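Local coordinates for protein putative tRNA synthase (Salmonella typhimurium, PDB 3DQQ) that probably catalyses the ATP-dependent phosphorylation of 3-oxo-tetronate to 3-oxo-tetronate 4-phosphate, as a member of the four-carbon acid sugar kinase family, at residues M150-Y154 / L155-M159; D200-N203 / E204-E208; C285-S288 / E289-E292. All coordinates share one frame; numbering follows the deposited sequence.

Interaction 1 of 3, residues M150-Y154 / L155-M159; sequences MTDSY and LPRLM
With CG anti to the backbone N (chi1 -178°), the carboxylate of Asp-152 swings across to the first turn of the helix, where Arg-157, its chain bent at chi3, offers the NE side of its guanidinium. The two flat groups lie nearly coplanar, 10° apart, and meet side-on in a two-pronged salt bridge: NE of Arg-157 to OD2 of Asp-152 at 2.9 Å and NH2 of Arg-157 to OD1 of Asp-152 at 3.1 Å, both on the syn side of the acceptor. OD1 of Asp-152 also accepts the backbone N of Tyr-154 at 3.2 Å, closing an Asx turn; that donor stands above the carboxylate plane, on the face opposite to NH2 of Arg-157.

Tyr-154 occupies the N-cap position. Pro-156 covers one face of its ring, with CD over the centre, 3.6 Å from the centroid and 3° off the normal, a clear CH-pi contact. CD2 of Tyr-154 lies over one face of the Arg-157 guanidinium, offset toward its rim, the two planes clearly inclined to each other. The carbonyl O of Tyr-154 takes the N of Leu-158 at 3.0 Å, opening the helical hydrogen-bond ladder. On the apolar side, CE of Met-150 reaches CD1 of Leu-158 at 4.0 Å, and Phe-88 from a loop also packs on Leu-158.

One carboxylate thus ties the loop to itself and to the helix. Two bonds to Arg-157 fix the rotation of the carboxylate, the Asx bond gives OD1 a second donor, and this cationic and N-H company would be expected to stabilise the ionised form of Asp-152.

Interaction 2 of 3, residues D200-N203 / E204-E208; sequences DALN and ERHLE
Glu-204 opens the helix directly after Asn-203, the N-cap residue, and its side chain, extended beyond CG, forms a salt bridge with Arg-232 through OE1.

At Arg-205 the CB lies 3.4 Å from OD1 of Asn-203. The chain bends at chi3 and brings one face of the guanidinium over toward OD1 of Asn-203, the side chains crossing at a slant; its charge is met by Asp-176, through NH1.

His-206 meets the loop with both its backbone and its ring. Its backbone N is taken by OD1 of Asn-203 at 3.0 Å, nearly along the C=O axis (166°), which is the N-cap bond; a weak second bond runs from the same N to the O of Asn-203. The cap depends on Asn-203 holding CG between its own N and carbonyl carbon (chi1 57°), which folds the amide over the helix start. There OD1 also lies 3.4 Å above the imidazole plane of His-206, offset toward the rim, with amide and ring moderately inclined. At the ring edge, the backbone N of Leu-202 points at ND1 of His-206 across 2.9 Å, almost straight (178°) and in the ring plane. ND1 is therefore an acceptor here, leaving NE2 to donate to Asp-176. CG of Leu-202 comes to CE1 of His-206 at 3.6 Å, a van der Waals contact.

Leu-207 sets CD2 against CB of Ala-201 at 3.9 Å.

This turn joins strand 196-199 to helix 204-214. Helix 172-177 packs on His-206 through Ala-172 and Leu-175 and supplies Asp-176, while strand 123-126 lies beside the loop, where Tyr-126 touches Leu-202.

Interaction 3 of 3, residues C285-S288 / E289-E292; sequences CLSS and ETRE
OG of Ser-287, the N-cap residue, is the hub of the capping bonds with Thr-290 and Glu-289. Holding OG between its backbone N and carbonyl carbon (chi1 71°), Ser-287 directs the hydroxyl at the start of helix 288-304. OG of Ser-287 receives the hydroxyl OG1 of Thr-290 at 3.1 Å and, weakly, the backbone N of Thr-290 at 3.4 Å. In turn it gives its own proton in a weak bond to OE1 of Glu-289 at 3.5 Å, a carboxylate brought back over the helix start by the bend at chi2.

Backbone bonds then carry the first turn. The N of Arg-291 reaches the O of Ser-287 at 2.8 Å and the N of Glu-292 reaches the O of Ser-288 at 2.7 Å.

The third kind involves the arginine. The side chain of Arg-291 doubles back along the loop, and its NE makes a weak bond to the O of Cys-285 at 3.0 Å, bent to 127°. The O of Ser-287 lies 3.6 Å above the centre of the Arg-291 guanidinium plane, so the cationic group spreads over a carbonyl already engaged by the N of the same residue. Helix 336-351 flanks this side, Ala-340 and Leu-344 touching Arg-291, Ala-337 and Leu-341 touching Cys-285; Leu-286 packs on Glu-139 of the second subunit.

Two of the three bonds at the Ser-287 hydroxyl are weak, but together they engage it with two donors and one acceptor. A carboxylate near the N-terminal end of a helix would probably interact favourably with the helix dipole, while the arginine charge faces two loop carbonyls.

In the fold
All three interactions lie where a loop enters a helix, with Tyr-154, Asn-203 and Ser-287 at the respective N-cap positions. Only the latter two use their side chains for the capping bond. Interactions 1 and 2 belong to the sugar-binding N-terminal domain, their centres 20 Å apart and nearest atoms about 7 Å; Gly-128 links them, bonding to the backbone of Leu-155 and weakly to Asp-200. Interaction 3 lies in the nucleotide-binding C-terminal domain, its centre 48 Å from that of interaction 1 and 53 Å from that of interaction 2, across the chain's centre from the latter. The side chain of Cys-285 is about 12 Å from that of Thr-364, a probable ATP-binding residue; interactions 1 and 2 lie away from the probable nucleotide site.

Interaction 1 of 3, residues M150-Y154 / L155-M159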
# COMPACT_ATOMS: atom_id res chain seq x y z
N MET A 150 1.25 -18.41 4.69
CA MET A 150 1.93 -19.68 4.86
C MET A 150 2.26 -19.85 6.34
O MET A 150 3.14 -19.20 6.88
CB MET A 150 3.19 -19.71 4.00
CG MET A 150 2.98 -19.35 2.55
SD MET A 150 1.92 -20.42 1.47
CE MET A 150 2.97 -21.91 1.50
N THR A 151 1.52 -20.73 7.02
CA THR A 151 1.69 -20.90 8.45
C THR A 151 2.37 -22.25 8.83
O THR A 151 2.31 -22.68 9.95
CB THR A 151 0.31 -20.76 9.14
OG1 THR A 151 -0.50 -21.91 8.86
CG2 THR A 151 -0.43 -19.46 8.69
N ASP A 152 3.03 -22.90 7.89
CA ASP A 152 3.78 -24.14 8.13
C ASP A 152 4.96 -24.10 7.16
O ASP A 152 4.81 -23.61 6.05
CB ASP A 152 2.85 -25.33 7.93
CG ASP A 152 3.51 -26.70 8.20
OD1 ASP A 152 4.67 -26.83 8.67
OD2 ASP A 152 2.82 -27.71 7.90
N SER A 153 6.12 -24.56 7.57
CA SER A 153 7.34 -24.43 6.83
C SER A 153 7.81 -25.76 6.29
O SER A 153 8.81 -25.78 5.56
CB SER A 153 8.44 -23.83 7.73
OG SER A 153 7.96 -22.69 8.44
N TYR A 154 7.12 -26.85 6.61
CA TYR A 154 7.59 -28.18 6.22
C TYR A 154 6.99 -28.61 4.86
O TYR A 154 5.78 -28.89 4.75
CB TYR A 154 7.22 -29.16 7.30
CG TYR A 154 7.90 -30.52 7.17
CD1 TYR A 154 9.26 -30.62 7.03
CD2 TYR A 154 7.16 -31.70 7.18
CE1 TYR A 154 9.86 -31.85 6.91
CE2 TYR A 154 7.77 -32.95 7.04
CZ TYR A 154 9.11 -33.01 6.91
OH TYR A 154 9.75 -34.23 6.80
N LEU A 155 7.82 -28.64 3.82
CA LEU A 155 7.33 -28.72 2.47
C LEU A 155 6.54 -29.98 2.21
O LEU A 155 5.45 -29.94 1.63
CB LEU A 155 8.46 -28.54 1.48
CG LEU A 155 8.92 -27.07 1.29
CD1 LEU A 155 10.37 -26.99 0.73
CD2 LEU A 155 7.94 -26.30 0.41
N PRO A 156 7.01 -31.11 2.72
CA PRO A 156 6.21 -32.32 2.53
C PRO A 156 4.80 -32.28 3.11
O PRO A 156 3.91 -32.89 2.55
CB PRO A 156 7.04 -33.40 3.25
CG PRO A 156 8.35 -32.89 3.36
CD PRO A 156 8.22 -31.39 3.49
N ARG A 157 4.61 -31.60 4.25
CA ARG A 157 3.25 -31.38 4.76
C ARG A 157 2.49 -30.43 3.89
O ARG A 157 1.36 -30.71 3.57
CB ARG A 157 3.21 -30.83 6.19
CG ARG A 157 3.04 -31.90 7.24
CD ARG A 157 2.50 -31.31 8.53
NE ARG A 157 3.40 -30.26 9.05
CZ ARG A 157 4.51 -30.51 9.75
NH1 ARG A 157 4.88 -31.73 10.04
NH2 ARG A 157 5.27 -29.51 10.16
N LEU A 158 3.11 -29.32 3.50
CA LEU A 158 2.46 -28.35 2.61
C LEU A 158 2.03 -29.04 1.34
O LEU A 158 0.94 -28.74 0.83
CB LEU A 158 3.41 -27.22 2.23
CG LEU A 158 3.70 -26.21 3.34
CD1 LEU A 158 4.75 -25.21 2.90
CD2 LEU A 158 2.44 -25.53 3.76
N MET A 159 2.88 -29.95 0.84
CA MET A 159 2.57 -30.66 -0.40
C MET A 159 1.49 -31.71 -0.23
O MET A 159 0.55 -31.78 -1.02
CB MET A 159 3.79 -31.28 -1.07
CG MET A 159 3.48 -31.91 -2.43
SD MET A 159 3.10 -30.78 -3.81
CE MET A 159 3.08 -31.88 -5.23

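Interaction 2 of 3, residues D200-N203 / E204-E208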
# COMPACT_ATOMS: atom_id res chain seq x y z
N ASP A 200 16.85 -30.53 -0.76
CA ASP A 200 17.46 -29.45 -0.03
C ASP A 200 18.40 -28.62 -0.90
O ASP A 200 18.93 -29.10 -1.89
CB ASP A 200 18.26 -29.99 1.16
CG ASP A 200 17.37 -30.48 2.35
OD1 ASP A 200 16.11 -30.67 2.18
OD2 ASP A 200 17.96 -30.72 3.46
N ALA A 201 18.61 -27.36 -0.53
CA ALA A 201 19.65 -26.54 -1.10
C ALA A 201 19.93 -25.36 -0.13
O ALA A 201 19.04 -24.64 0.28
CB ALA A 201 19.24 -26.03 -2.44
N LEU A 202 21.19 -25.23 0.25
CA LEU A 202 21.67 -24.11 1.04
C LEU A 202 22.51 -23.17 0.19
O LEU A 202 22.84 -22.07 0.62
CB LEU A 202 22.52 -24.62 2.20
CG LEU A 202 21.96 -25.85 2.96
CD1 LEU A 202 22.92 -26.30 4.12
CD2 LEU A 202 20.50 -25.58 3.43
N ASN A 203 22.88 -23.59 -1.00
CA ASN A 203 23.84 -22.84 -1.80
C ASN A 203 23.80 -23.33 -3.22
O ASN A 203 23.28 -24.40 -3.51
CB ASN A 203 25.25 -23.02 -1.23
CG ASN A 203 25.65 -24.45 -1.17
OD1 ASN A 203 25.55 -25.18 -2.13
ND2 ASN A 203 26.12 -24.87 -0.03
N GLU A 204 24.41 -22.56 -4.11
CA GLU A 204 24.33 -22.89 -5.50
C GLU A 204 24.99 -24.23 -5.88
O GLU A 204 24.54 -24.90 -6.79
CB GLU A 204 24.72 -21.68 -6.37
CG GLU A 204 26.17 -21.51 -6.87
CD GLU A 204 26.25 -20.30 -7.88
OE1 GLU A 204 27.30 -20.13 -8.58
OE2 GLU A 204 25.22 -19.54 -7.95
N ARG A 205 25.97 -24.69 -5.13
CA ARG A 205 26.54 -25.99 -5.42
C ARG A 205 25.51 -27.12 -5.30
O ARG A 205 25.53 -28.10 -6.04
CB ARG A 205 27.70 -26.26 -4.48
CG ARG A 205 28.43 -27.54 -4.73
CD ARG A 205 29.56 -27.73 -3.64
NE ARG A 205 29.14 -27.32 -2.26
CZ ARG A 205 28.52 -28.11 -1.36
NH1 ARG A 205 28.26 -29.41 -1.62
NH2 ARG A 205 28.15 -27.59 -0.18
N HIS A 206 24.61 -26.99 -4.35
CA HIS A 206 23.59 -27.99 -4.16
C HIS A 206 22.68 -28.05 -5.36
O HIS A 206 22.29 -29.14 -5.82
CB HIS A 206 22.76 -27.62 -2.95
CG HIS A 206 23.43 -27.92 -1.65
ND1 HIS A 206 23.13 -27.25 -0.49
CD2 HIS A 206 24.37 -28.84 -1.32
CE1 HIS A 206 23.85 -27.75 0.50
NE2 HIS A 206 24.61 -28.72 0.02
N LEU A 207 22.33 -26.88 -5.89
CA LEU A 207 21.54 -26.81 -7.09
C LEU A 207 22.26 -27.38 -8.30
O LEU A 207 21.62 -28.05 -9.13
CB LEU A 207 21.11 -25.39 -7.36
CG LEU A 207 20.11 -24.88 -6.30
CD1 LEU A 207 19.83 -23.40 -6.52
CD2 LEU A 207 18.85 -25.71 -6.33
N GLU A 208 23.56 -27.17 -8.39
CA GLU A 208 24.33 -27.74 -9.48
C GLU A 208 24.31 -29.26 -9.40
O GLU A 208 24.19 -29.93 -10.41
CB GLU A 208 25.75 -27.25 -9.47
CG GLU A 208 25.92 -25.75 -9.80
CD GLU A 208 27.40 -25.28 -9.77
OE1 GLU A 208 27.78 -24.40 -10.58
OE2 GLU A 208 28.21 -25.81 -8.95

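Interaction 3 of 3, residues C285-S288 / E289-E292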
# COMPACT_ATOMS: atom_id res chain seq x y z
N CYS A 285 -7.88 11.92 -18.36
CA CYS A 285 -8.07 10.48 -18.64
C CYS A 285 -9.46 9.95 -18.32
O CYS A 285 -9.76 8.77 -18.49
CB CYS A 285 -7.08 9.68 -17.82
SG CYS A 285 -5.39 10.08 -18.14
N LEU A 286 -10.33 10.83 -17.86
CA LEU A 286 -11.61 10.44 -17.32
C LEU A 286 -12.62 10.01 -18.38
O LEU A 286 -13.64 9.51 -18.01
CB LEU A 286 -12.19 11.58 -16.49
CG LEU A 286 -11.84 11.67 -15.00
CD1 LEU A 286 -10.57 10.88 -14.51
CD2 LEU A 286 -11.82 13.16 -14.67
N SER A 287 -12.39 10.23 -19.67
CA SER A 287 -13.24 9.60 -20.70
C SER A 287 -12.48 9.09 -21.91
O SER A 287 -11.28 9.33 -22.04
CB SER A 287 -14.30 10.57 -21.17
OG SER A 287 -13.73 11.59 -21.94
N SER A 288 -13.19 8.42 -22.80
CA SER A 288 -12.62 7.93 -24.05
C SER A 288 -12.01 8.99 -24.92
O SER A 288 -10.89 8.85 -25.40
CB SER A 288 -13.72 7.32 -24.88
OG SER A 288 -13.99 6.08 -24.33
N GLU A 289 -12.79 10.04 -25.16
CA GLU A 289 -12.45 11.01 -26.17
C GLU A 289 -11.29 11.76 -25.61
O GLU A 289 -10.32 12.06 -26.31
CB GLU A 289 -13.60 11.98 -26.48
CG GLU A 289 -14.90 11.37 -27.02
CD GLU A 289 -15.61 10.41 -26.00
OE1 GLU A 289 -15.24 10.31 -24.77
OE2 GLU A 289 -16.56 9.72 -26.47
N THR A 290 -11.36 12.05 -24.33
CA THR A 290 -10.26 12.77 -23.74
C THR A 290 -9.05 11.87 -23.72
O THR A 290 -7.99 12.27 -24.15
CB THR A 290 -10.62 13.34 -22.38
OG1 THR A 290 -11.86 14.00 -22.52
CG2 THR A 290 -9.60 14.38 -21.98
N ARG A 291 -9.21 10.63 -23.31
CA ARG A 291 -8.05 9.73 -23.37
C ARG A 291 -7.41 9.64 -24.75
O ARG A 291 -6.20 9.69 -24.89
CB ARG A 291 -8.43 8.32 -22.95
CG ARG A 291 -8.18 8.04 -21.55
CD ARG A 291 -8.37 6.57 -21.27
NE ARG A 291 -9.46 6.48 -20.33
CZ ARG A 291 -10.67 6.05 -20.61
NH1 ARG A 291 -10.97 5.56 -21.80
NH2 ARG A 291 -11.59 6.07 -19.66
N GLU A 292 -8.25 9.49 -25.76
CA GLU A 292 -7.76 9.34 -27.10
C GLU A 292 -6.94 10.54 -27.52
O GLU A 292 -5.81 10.40 -27.99
CB GLU A 292 -8.92 9.08 -28.03
CG GLU A 292 -9.21 7.55 -28.20
CD GLU A 292 -10.70 7.22 -28.50
OE1 GLU A 292 -11.30 7.85 -29.45
OE2 GLU A 292 -11.27 6.34 -27.77